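Local coordinates for uncharacterized protein (Enterococcus faecalis, PDB 3D3Y) that is of unknown function but is probably related to the M16 metallopeptidases, may bind a metal ion, and contains a region related to the inactive domain of those enzymes, at residues Leu259-Asp264 with Leu410-Ile415. Sequence-based numbering, arbitrary orientation.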
loop_
_atom_site.group_PDB
_atom_site.type_symbol
_atom_site.label_atom_id
_atom_site.label_comp_id
_atom_site.label_asym_id
_atom_site.label_seq_id
_atom_site.Cartn_x
_atom_site.Cartn_y
_atom_site.Cartn_z
ATOM N N LEU A 259 -1.456 -2.196 -19.833
ATOM C CA LEU A 259 -1.851 -3.611 -20.006
ATOM C C LEU A 259 -1.766 -4.277 -18.649
ATOM O O LEU A 259 -0.810 -4.039 -17.892
ATOM C CB LEU A 259 -0.900 -4.362 -20.951
ATOM C CG LEU A 259 -0.759 -3.992 -22.427
ATOM C CD1 LEU A 259 0.064 -2.698 -22.611
ATOM C CD2 LEU A 259 -0.068 -5.124 -23.114
ATOM N N ALA A 260 -2.738 -5.140 -18.369
ATOM C CA ALA A 260 -2.772 -5.897 -17.134
ATOM C C ALA A 260 -2.811 -7.382 -17.435
ATOM O O ALA A 260 -3.650 -7.855 -18.220
ATOM C CB ALA A 260 -3.984 -5.507 -16.309
ATOM N N TYR A 261 -1.951 -8.123 -16.740
ATOM C CA TYR A 261 -1.821 -9.553 -16.900
ATOM C C TYR A 261 -2.097 -10.256 -15.587
ATOM O O TYR A 261 -1.698 -9.753 -14.537
ATOM C CB TYR A 261 -0.368 -9.878 -17.225
ATOM C CG TYR A 261 0.212 -9.278 -18.480
ATOM C CD1 TYR A 261 0.311 -10.022 -19.651
ATOM C CD2 TYR A 261 0.729 -7.985 -18.471
ATOM C CE1 TYR A 261 0.876 -9.469 -20.799
ATOM C CE2 TYR A 261 1.317 -7.428 -19.603
ATOM C CZ TYR A 261 1.391 -8.180 -20.750
ATOM O OH TYR A 261 1.985 -7.617 -21.847
ATOM N N ASN A 262 -2.751 -11.415 -15.641
ATOM C CA ASN A 262 -2.892 -12.279 -14.471
ATOM C C ASN A 262 -1.583 -13.085 -14.345
ATOM O O ASN A 262 -1.120 -13.694 -15.324
ATOM C CB ASN A 262 -4.101 -13.212 -14.659
ATOM C CG ASN A 262 -4.353 -14.120 -13.456
ATOM O OD1 ASN A 262 -3.636 -15.081 -13.226
ATOM N ND2 ASN A 262 -5.394 -13.830 -12.719
ATOM N N THR A 263 -0.978 -13.064 -13.170
ATOM C CA THR A 263 0.213 -13.865 -12.939
ATOM C C THR A 263 -0.100 -15.097 -12.120
ATOM O O THR A 263 0.656 -16.066 -12.168
ATOM C CB THR A 263 1.285 -13.086 -12.156
ATOM O OG1 THR A 263 0.747 -12.770 -10.863
ATOM C CG2 THR A 263 1.693 -11.780 -12.878
ATOM N N ASP A 264 -1.174 -15.033 -11.337
ATOM C CA ASP A 264 -1.460 -16.030 -10.321
ATOM C C ASP A 264 -0.242 -16.330 -9.394
ATOM O O ASP A 264 -0.116 -17.432 -8.892
ATOM C CB ASP A 264 -1.972 -17.302 -11.023
ATOM C CG ASP A 264 -2.747 -18.225 -10.096
ATOM O OD1 ASP A 264 -3.589 -17.725 -9.294
ATOM O OD2 ASP A 264 -2.518 -19.460 -10.193
ATOM N N LEU A 410 2.039 -15.951 -17.296
ATOM C CA LEU A 410 1.477 -14.630 -17.523
ATOM C C LEU A 410 0.382 -14.726 -18.534
ATOM O O LEU A 410 0.562 -15.368 -19.559
ATOM C CB LEU A 410 2.551 -13.727 -18.117
ATOM C CG LEU A 410 2.555 -12.312 -17.608
ATOM C CD1 LEU A 410 3.152 -12.431 -16.225
ATOM C CD2 LEU A 410 3.429 -11.418 -18.459
ATOM N N GLU A 411 -0.734 -14.057 -18.289
ATOM C CA GLU A 411 -1.846 -14.093 -19.219
ATOM C C GLU A 411 -2.466 -12.707 -19.318
ATOM O O GLU A 411 -3.035 -12.213 -18.345
ATOM C CB GLU A 411 -2.904 -15.072 -18.721
ATOM C CG GLU A 411 -4.089 -15.207 -19.624
ATOM C CD GLU A 411 -3.846 -16.157 -20.806
ATOM O OE1 GLU A 411 -4.640 -16.096 -21.775
ATOM O OE2 GLU A 411 -2.884 -16.958 -20.763
ATOM N N LEU A 412 -2.372 -12.099 -20.498
ATOM C CA LEU A 412 -2.953 -10.752 -20.720
ATOM C C LEU A 412 -4.454 -10.803 -20.524
ATOM O O LEU A 412 -5.118 -11.768 -20.966
ATOM C CB LEU A 412 -2.563 -10.199 -22.102
ATOM C CG LEU A 412 -3.026 -8.799 -22.508
ATOM C CD1 LEU A 412 -2.580 -7.753 -21.477
ATOM C CD2 LEU A 412 -2.530 -8.442 -23.924
ATOM N N GLN A 413 -4.985 -9.797 -19.815
ATOM C CA GLN A 413 -6.405 -9.757 -19.436
ATOM C C GLN A 413 -7.124 -8.452 -19.773
ATOM O O GLN A 413 -8.322 -8.454 -20.074
ATOM C CB GLN A 413 -6.575 -10.058 -17.934
ATOM C CG GLN A 413 -6.272 -11.552 -17.539
ATOM C CD GLN A 413 -7.312 -12.535 -18.055
ATOM O OE1 GLN A 413 -7.234 -13.026 -19.206
ATOM N NE2 GLN A 413 -8.297 -12.831 -17.224
ATOM N N ALA A 414 -6.411 -7.334 -19.720
ATOM C CA ALA A 414 -7.064 -6.056 -19.940
ATOM C C ALA A 414 -6.081 -5.079 -20.556
ATOM O O ALA A 414 -4.886 -5.142 -20.296
ATOM C CB ALA A 414 -7.652 -5.518 -18.610
ATOM N N ILE A 415 -6.589 -4.193 -21.399
ATOM C CA ILE A 415 -5.773 -3.149 -21.995
ATOM C C ILE A 415 -6.586 -1.866 -21.837
ATOM O O ILE A 415 -7.771 -1.819 -22.221
ATOM C CB ILE A 415 -5.582 -3.362 -23.525
ATOM C CG1 ILE A 415 -4.766 -4.614 -23.830
ATOM C CG2 ILE A 415 -4.973 -2.087 -24.191
ATOM C CD1 ILE A 415 -4.880 -5.054 -25.268
#
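The ring of Tyr261 lies between Leu412 of strand 411-421 and Leu410, where the chain leaves helix 400-409: Leu412 CD1 sits over the centre of one face, 4.0 Å from the centroid, while Leu410 CD2 covers the opposite face nearer its rim, 3.6 Å from Tyr261 CD1. Both are CH-pi contacts, and both leucines come just before a classic beta bulge in strand 411-421, where it pairs with antiparallel strand 255-262. With its CG anti to the carbonyl carbon (chi1 -60°), the tyrosine slips between the two leucines, and Ile333 and Leu337 of helix 326-341 pack on the same apolar layer. Leu412 CD1 also reaches Leu259 CB at 3.8 Å, carrying that layer diagonally across to the neighbouring strand. On the other face of the sheet Ala260 and Ala414 meet helix 150-162. Here the bulge illustrates how an extra residue is absorbed without losing backbone bonding: the register slips by one as Gln413 and Ala414 both face Ala260. Beyond it, Asn262 and Glu411 exchange two backbone hydrogen bonds, restoring regular pairing. The bulge converges on a single carbonyl: Ala260 O accepts Gln413 N at 2.8 Å and Ala414 N at 3.2 Å, both donors lying in its carbonyl plane.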